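Local structure of beta-galactosidase (Geobacillus stearothermophilus, 4OIF) at residues L313-F318 with P455-T460; I306-R311 with T407-E412. The protein probably hydrolyses terminal, non-reducing beta-D-galactose residues from beta-D-galactosides, as a zinc-binding member of glycosyl hydrolase family 42 that assembles as a homotrimer. All coordinates share one frame; numbering follows the deposited sequence.

Interaction 1 (L313-F318 with P455-T460); sequences LKQQPF and PVDVIT
The side-chain amide of Gln315 and the carboxylate of Asp457 meet with their planes almost perpendicular. Gln315 NE2 comes to Asp457 OD2 from above the carboxylate plane, 58° out of it, in a hydrogen bond of 2.8 Å. The bond is moderately bent, with an N-H...O angle of 152°, while OD2 is tilted somewhat out of the amide plane. Turning the amide the other way round would set an oxygen against an oxygen: Gln315 OE1 is already 3.4 Å from Asp457 OD2 and forms no bond with it. A kink in the middle of the Gln315 chain (chi2 -80°) brings the amide to the strand, although its CB does not point there. Asp457 needs no such detour, since its side chain sets out toward the loop. Both carboxylate oxygens are held from outside the contact: OD2 also by Tyr468 OH, OD1 by a salt bridge with Arg311 NH2. Replacing Asp457 with an alanine would probably leave the Gln315 amide without its acceptor and free to turn, and strip Arg311 of a counter-charge. The apolar part of the contact is slight: the CD2 methyl of Leu313 meets Thr460 CG2 at 4.2 Å, the two side chains running roughly at right angles. Here the loop that follows helix 296-312 in the TIM-barrel region and leads to strand 319-322 comes up against strand 456-459 of the trimerisation domain, so the contact lies between the two. That strand, outermost in its sheet within the chain, pairs in parallel with strand 413-416. Val458 rests on Phe305 and Leu309 of helix 296-312, whereas Val456 packs on Tyr446 and Phe449 of helix 438-451.

Interaction 2 (I306-R311 with T407-E412); sequences INDLYR and TNRPAE
Asp308 OD1 draws in both arginines of the contact, Arg311 from its own helix and Arg409 from the loop opposite, and also accepts a hydrogen bond from His352 ND1. The bond from Arg311 NH1 is short and nearly straight, 2.8 Å at 171°, and it lies in the guanidinium plane as part of a salt bridge. Arg409 NH2 stands 3.9 Å from OD1, which sits over the face of its guanidinium; this long pairing is one of charge alone. A water also joins the two residues, donating to Asp308 OD2 and accepting a weak bond from Arg409 NH2, while Tyr446 OH holds OD2 as well. The two guanidinium groups lie face to face but offset, their planes 12° apart, with Arg409 NE 3.4 Å from Arg311 NH1. Nearby acceptors, among them Asp308 and the carbonyl of Ala351 that binds Arg409 NH1, probably offset the repulsion. Arg311 starts with its CG opposite the backbone N (chi1 -173°), which carries the chain toward the loop, where its CD packs 3.7 Å from Arg409 CG. The result is a buried salt-bridge network, tying a helix of the TIM-barrel domain to the connection entering strand 413-416.

How the interactions relate
The two contacts illustrate how one charged cluster can serve adjoining surfaces: their centres are only 4 Å apart, and Arg311 belongs to both settings. Through Arg311, whose NH2 probably also hydrogen-bonds to Val456 O, the network of interaction 2 runs on into interaction 1. Both draw on helix 296-312 or the loop just after it, and on chain belonging to, or leading into, the sheet of the trimerisation domain. Interaction 2 is wholly buried and rests mainly on charge. Interaction 1 is partly buried, grading from buried Asp457 to an exposed glutamine, and adds a hydrogen bond from a neutral amide to a carboxylate and one methyl contact.

Interaction 1 (L313-F318 with P455-T460)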
loop_
_atom_site.group_PDB
_atom_site.type_symbol
_atom_site.label_atom_id
_atom_site.label_comp_id
_atom_site.label_asym_id
_atom_site.label_seq_id
_atom_site.Cartn_x
_atom_site.Cartn_y
_atom_site.Cartn_z
ATOM N N LEU A 313 22.778 19.255 -21.679
ATOM C CA LEU A 313 22.243 18.478 -22.813
ATOM C C LEU A 313 22.600 19.047 -24.184
ATOM O O LEU A 313 22.934 18.307 -25.115
ATOM C CB LEU A 313 20.730 18.361 -22.715
ATOM C CG LEU A 313 20.331 17.331 -21.669
ATOM C CD1 LEU A 313 18.838 17.375 -21.423
ATOM C CD2 LEU A 313 20.789 15.934 -22.111
ATOM N N LYS A 314 22.530 20.364 -24.308
ATOM C CA LYS A 314 22.856 20.996 -25.570
ATOM C C LYS A 314 23.922 22.070 -25.392
ATOM O O LYS A 314 24.144 22.882 -26.292
ATOM C CB LYS A 314 21.599 21.578 -26.214
ATOM C CG LYS A 314 20.544 20.532 -26.547
ATOM C CD LYS A 314 19.350 21.150 -27.269
ATOM C CE LYS A 314 19.714 21.558 -28.691
ATOM N NZ LYS A 314 19.733 20.366 -29.578
ATOM N N GLN A 315 24.568 22.057 -24.228
ATOM C CA GLN A 315 25.737 22.891 -23.950
ATOM C C GLN A 315 25.502 24.345 -24.365
ATOM O O GLN A 315 26.321 24.961 -25.058
ATOM C CB GLN A 315 26.971 22.308 -24.652
ATOM C CG GLN A 315 27.498 21.012 -24.022
ATOM C CD GLN A 315 28.351 21.249 -22.765
ATOM O OE1 GLN A 315 29.576 21.396 -22.840
ATOM N NE2 GLN A 315 27.700 21.286 -21.612
ATOM N N GLN A 316 24.355 24.867 -23.943
ATOM C CA GLN A 316 23.922 26.219 -24.265
ATOM C C GLN A 316 22.940 26.644 -23.165
ATOM O O GLN A 316 22.541 25.814 -22.351
ATOM C CB GLN A 316 23.273 26.257 -25.652
ATOM C CG GLN A 316 21.983 25.455 -25.702
ATOM C CD GLN A 316 21.263 25.518 -27.038
ATOM O OE1 GLN A 316 21.818 25.955 -28.052
ATOM N NE2 GLN A 316 20.014 25.062 -27.046
ATOM N N PRO A 317 22.543 27.928 -23.122
ATOM C CA PRO A 317 21.563 28.265 -22.084
ATOM C C PRO A 317 20.254 27.471 -22.227
ATOM O O PRO A 317 19.869 27.119 -23.345
ATOM C CB PRO A 317 21.312 29.756 -22.307
ATOM C CG PRO A 317 22.522 30.245 -23.017
ATOM C CD PRO A 317 22.978 29.118 -23.878
ATOM N N PHE A 318 19.592 27.184 -21.111
ATOM C CA PHE A 318 18.295 26.521 -21.156
ATOM C C PHE A 318 17.196 27.494 -20.744
ATOM O O PHE A 318 17.467 28.604 -20.322
ATOM C CB PHE A 318 18.283 25.273 -20.261
ATOM C CG PHE A 318 18.280 25.574 -18.781
ATOM C CD1 PHE A 318 19.475 25.706 -18.084
ATOM C CD2 PHE A 318 17.078 25.703 -18.082
ATOM C CE1 PHE A 318 19.480 25.982 -16.722
ATOM C CE2 PHE A 318 17.070 25.976 -16.717
ATOM C CZ PHE A 318 18.279 26.115 -16.035
ATOM N N PRO A 455 32.233 24.664 -10.982
ATOM C CA PRO A 455 31.248 24.437 -12.041
ATOM C C PRO A 455 31.240 22.970 -12.438
ATOM O O PRO A 455 32.301 22.351 -12.495
ATOM C CB PRO A 455 31.738 25.334 -13.189
ATOM C CG PRO A 455 32.631 26.333 -12.540
ATOM C CD PRO A 455 33.279 25.612 -11.396
ATOM N N VAL A 456 30.052 22.418 -12.666
ATOM C CA VAL A 456 29.925 21.027 -13.069
ATOM C C VAL A 456 28.936 20.897 -14.222
ATOM O O VAL A 456 27.867 21.506 -14.203
ATOM C CB VAL A 456 29.469 20.127 -11.890
ATOM C CG1 VAL A 456 29.198 18.707 -12.371
ATOM C CG2 VAL A 456 30.518 20.116 -10.804
ATOM N N ASP A 457 29.326 20.141 -15.241
ATOM C CA ASP A 457 28.396 19.672 -16.250
ATOM C C ASP A 457 27.927 18.280 -15.846
ATOM O O ASP A 457 28.747 17.427 -15.495
ATOM C CB ASP A 457 29.055 19.616 -17.633
ATOM C CG ASP A 457 29.109 20.967 -18.326
ATOM O OD1 ASP A 457 28.745 21.996 -17.718
ATOM O OD2 ASP A 457 29.535 20.995 -19.491
ATOM N N VAL A 458 26.623 18.037 -15.886
ATOM C CA VAL A 458 26.137 16.664 -15.756
ATOM C C VAL A 458 25.791 16.178 -17.149
ATOM O O VAL A 458 24.804 16.602 -17.732
ATOM C CB VAL A 458 24.923 16.555 -14.821
ATOM C CG1 VAL A 458 24.428 15.116 -14.752
ATOM C CG2 VAL A 458 25.290 17.052 -13.430
ATOM N N ILE A 459 26.632 15.297 -17.680
ATOM C CA ILE A 459 26.584 14.902 -19.084
ATOM C C ILE A 459 26.045 13.500 -19.315
ATOM O O ILE A 459 25.789 12.748 -18.377
ATOM C CB ILE A 459 27.981 14.958 -19.725
ATOM C CG1 ILE A 459 28.887 13.904 -19.075
ATOM C CG2 ILE A 459 28.561 16.388 -19.639
ATOM C CD1 ILE A 459 30.258 13.830 -19.667
ATOM N N THR A 460 25.884 13.171 -20.591
ATOM C CA THR A 460 25.477 11.850 -21.027
ATOM C C THR A 460 26.576 11.280 -21.904
ATOM O O THR A 460 27.526 11.987 -22.232
ATOM C CB THR A 460 24.165 11.894 -21.803
ATOM O OG1 THR A 460 24.381 12.528 -23.071
ATOM C CG2 THR A 460 23.137 12.670 -21.024
#

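Interaction 2 (I306-R311 with T407-E412)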
loop_
_atom_site.group_PDB
_atom_site.type_symbol
_atom_site.label_atom_id
_atom_site.label_comp_id
_atom_site.label_asym_id
_atom_site.label_seq_id
_atom_site.Cartn_x
_atom_site.Cartn_y
_atom_site.Cartn_z
ATOM N N ILE A 306 20.001 19.150 -11.216
ATOM C CA ILE A 306 19.155 19.021 -12.415
ATOM C C ILE A 306 19.407 20.142 -13.438
ATOM O O ILE A 306 19.441 19.898 -14.652
ATOM C CB ILE A 306 17.658 18.995 -12.080
ATOM C CG1 ILE A 306 17.337 17.732 -11.309
ATOM C CG2 ILE A 306 16.830 18.966 -13.369
ATOM C CD1 ILE A 306 17.416 16.480 -12.166
ATOM N N ASN A 307 19.602 21.362 -12.955
ATOM C CA ASN A 307 19.940 22.453 -13.858
ATOM C C ASN A 307 21.192 22.138 -14.646
ATOM O O ASN A 307 21.247 22.362 -15.838
ATOM C CB ASN A 307 20.128 23.750 -13.097
ATOM C CG ASN A 307 18.820 24.380 -12.682
ATOM O OD1 ASN A 307 17.745 24.036 -13.190
ATOM N ND2 ASN A 307 18.906 25.329 -11.761
ATOM N N ASP A 308 22.204 21.603 -13.979
ATOM C CA ASP A 308 23.448 21.331 -14.657
ATOM C C ASP A 308 23.215 20.263 -15.718
ATOM O O ASP A 308 23.743 20.338 -16.845
ATOM C CB ASP A 308 24.512 20.917 -13.650
ATOM C CG ASP A 308 24.945 22.078 -12.769
ATOM O OD1 ASP A 308 24.648 23.243 -13.120
ATOM O OD2 ASP A 308 25.577 21.837 -11.724
ATOM N N LEU A 309 22.389 19.288 -15.372
ATOM C CA LEU A 309 22.078 18.245 -16.324
ATOM C C LEU A 309 21.429 18.834 -17.585
ATOM O O LEU A 309 21.901 18.604 -18.706
ATOM C CB LEU A 309 21.169 17.189 -15.677
ATOM C CG LEU A 309 20.624 16.103 -16.611
ATOM C CD1 LEU A 309 21.740 15.292 -17.267
ATOM C CD2 LEU A 309 19.671 15.201 -15.864
ATOM N N TYR A 310 20.372 19.618 -17.401
ATOM C CA TYR A 310 19.580 20.090 -18.537
ATOM C C TYR A 310 20.261 21.203 -19.339
ATOM O O TYR A 310 20.036 21.341 -20.543
ATOM C CB TYR A 310 18.200 20.541 -18.057
ATOM C CG TYR A 310 17.313 19.373 -17.680
ATOM C CD1 TYR A 310 17.619 18.086 -18.118
ATOM C CD2 TYR A 310 16.176 19.550 -16.898
ATOM C CE1 TYR A 310 16.827 17.008 -17.790
ATOM C CE2 TYR A 310 15.370 18.471 -16.563
ATOM C CZ TYR A 310 15.710 17.199 -17.008
ATOM O OH TYR A 310 14.937 16.106 -16.684
ATOM N N ARG A 311 21.101 21.988 -18.682
ATOM C CA ARG A 311 21.935 22.930 -19.406
ATOM C C ARG A 311 22.875 22.130 -20.287
ATOM O O ARG A 311 22.969 22.372 -21.488
ATOM C CB ARG A 311 22.727 23.837 -18.460
ATOM C CG ARG A 311 23.503 24.961 -19.167
ATOM C CD ARG A 311 24.603 25.497 -18.282
ATOM N NE ARG A 311 25.489 24.416 -17.870
ATOM C CZ ARG A 311 25.549 23.908 -16.645
ATOM N NH1 ARG A 311 24.773 24.394 -15.680
ATOM N NH2 ARG A 311 26.387 22.910 -16.394
ATOM N N THR A 407 24.898 33.905 -22.242
ATOM C CA THR A 407 26.195 33.517 -21.689
ATOM C C THR A 407 26.221 32.039 -21.306
ATOM O O THR A 407 25.226 31.485 -20.809
ATOM C CB THR A 407 26.576 34.349 -20.443
ATOM O OG1 THR A 407 25.546 34.224 -19.448
ATOM C CG2 THR A 407 26.769 35.815 -20.814
ATOM N N ASN A 408 27.369 31.414 -21.527
ATOM C CA ASN A 408 27.581 30.022 -21.150
ATOM C C ASN A 408 28.424 29.906 -19.885
ATOM O O ASN A 408 28.682 30.911 -19.207
ATOM C CB ASN A 408 28.229 29.264 -22.306
ATOM C CG ASN A 408 27.318 29.192 -23.532
ATOM O OD1 ASN A 408 26.333 28.441 -23.549
ATOM N ND2 ASN A 408 27.636 29.977 -24.559
ATOM N N ARG A 409 28.835 28.686 -19.550
ATOM C CA ARG A 409 29.569 28.464 -18.306
ATOM C C ARG A 409 30.299 27.132 -18.312
ATOM O O ARG A 409 29.857 26.164 -17.683
ATOM C CB ARG A 409 28.636 28.528 -17.100
ATOM C CG ARG A 409 27.247 27.938 -17.319
ATOM C CD ARG A 409 26.552 27.746 -15.990
ATOM N NE ARG A 409 27.214 26.696 -15.224
ATOM C CZ ARG A 409 27.159 26.582 -13.904
ATOM N NH1 ARG A 409 26.480 27.469 -13.191
ATOM N NH2 ARG A 409 27.786 25.582 -13.297
ATOM N N PRO A 410 31.439 27.092 -19.008
ATOM C CA PRO A 410 32.190 25.855 -19.208
ATOM C C PRO A 410 32.663 25.285 -17.885
ATOM O O PRO A 410 33.040 26.026 -16.976
ATOM C CB PRO A 410 33.374 26.294 -20.083
ATOM C CG PRO A 410 32.946 27.595 -20.693
ATOM C CD PRO A 410 32.116 28.247 -19.619
ATOM N N ALA A 411 32.624 23.967 -17.779
ATOM C CA ALA A 411 33.043 23.300 -16.561
ATOM C C ALA A 411 34.213 22.378 -16.868
ATOM O O ALA A 411 34.313 21.842 -17.969
ATOM C CB ALA A 411 31.870 22.516 -15.943
ATOM N N GLU A 412 35.101 22.205 -15.896
ATOM C CA GLU A 412 36.210 21.261 -16.024
ATOM C C GLU A 412 35.876 19.919 -15.399
ATOM O O GLU A 412 36.688 18.991 -15.430
ATOM C CB GLU A 412 37.459 21.821 -15.369
ATOM C CG GLU A 412 37.864 23.161 -15.911
ATOM C CD GLU A 412 39.086 23.686 -15.230
ATOM O OE1 GLU A 412 38.988 24.014 -14.030
ATOM O OE2 GLU A 412 40.142 23.751 -15.890
HETATM O O HOH W 1 27.683 23.632 -11.272
#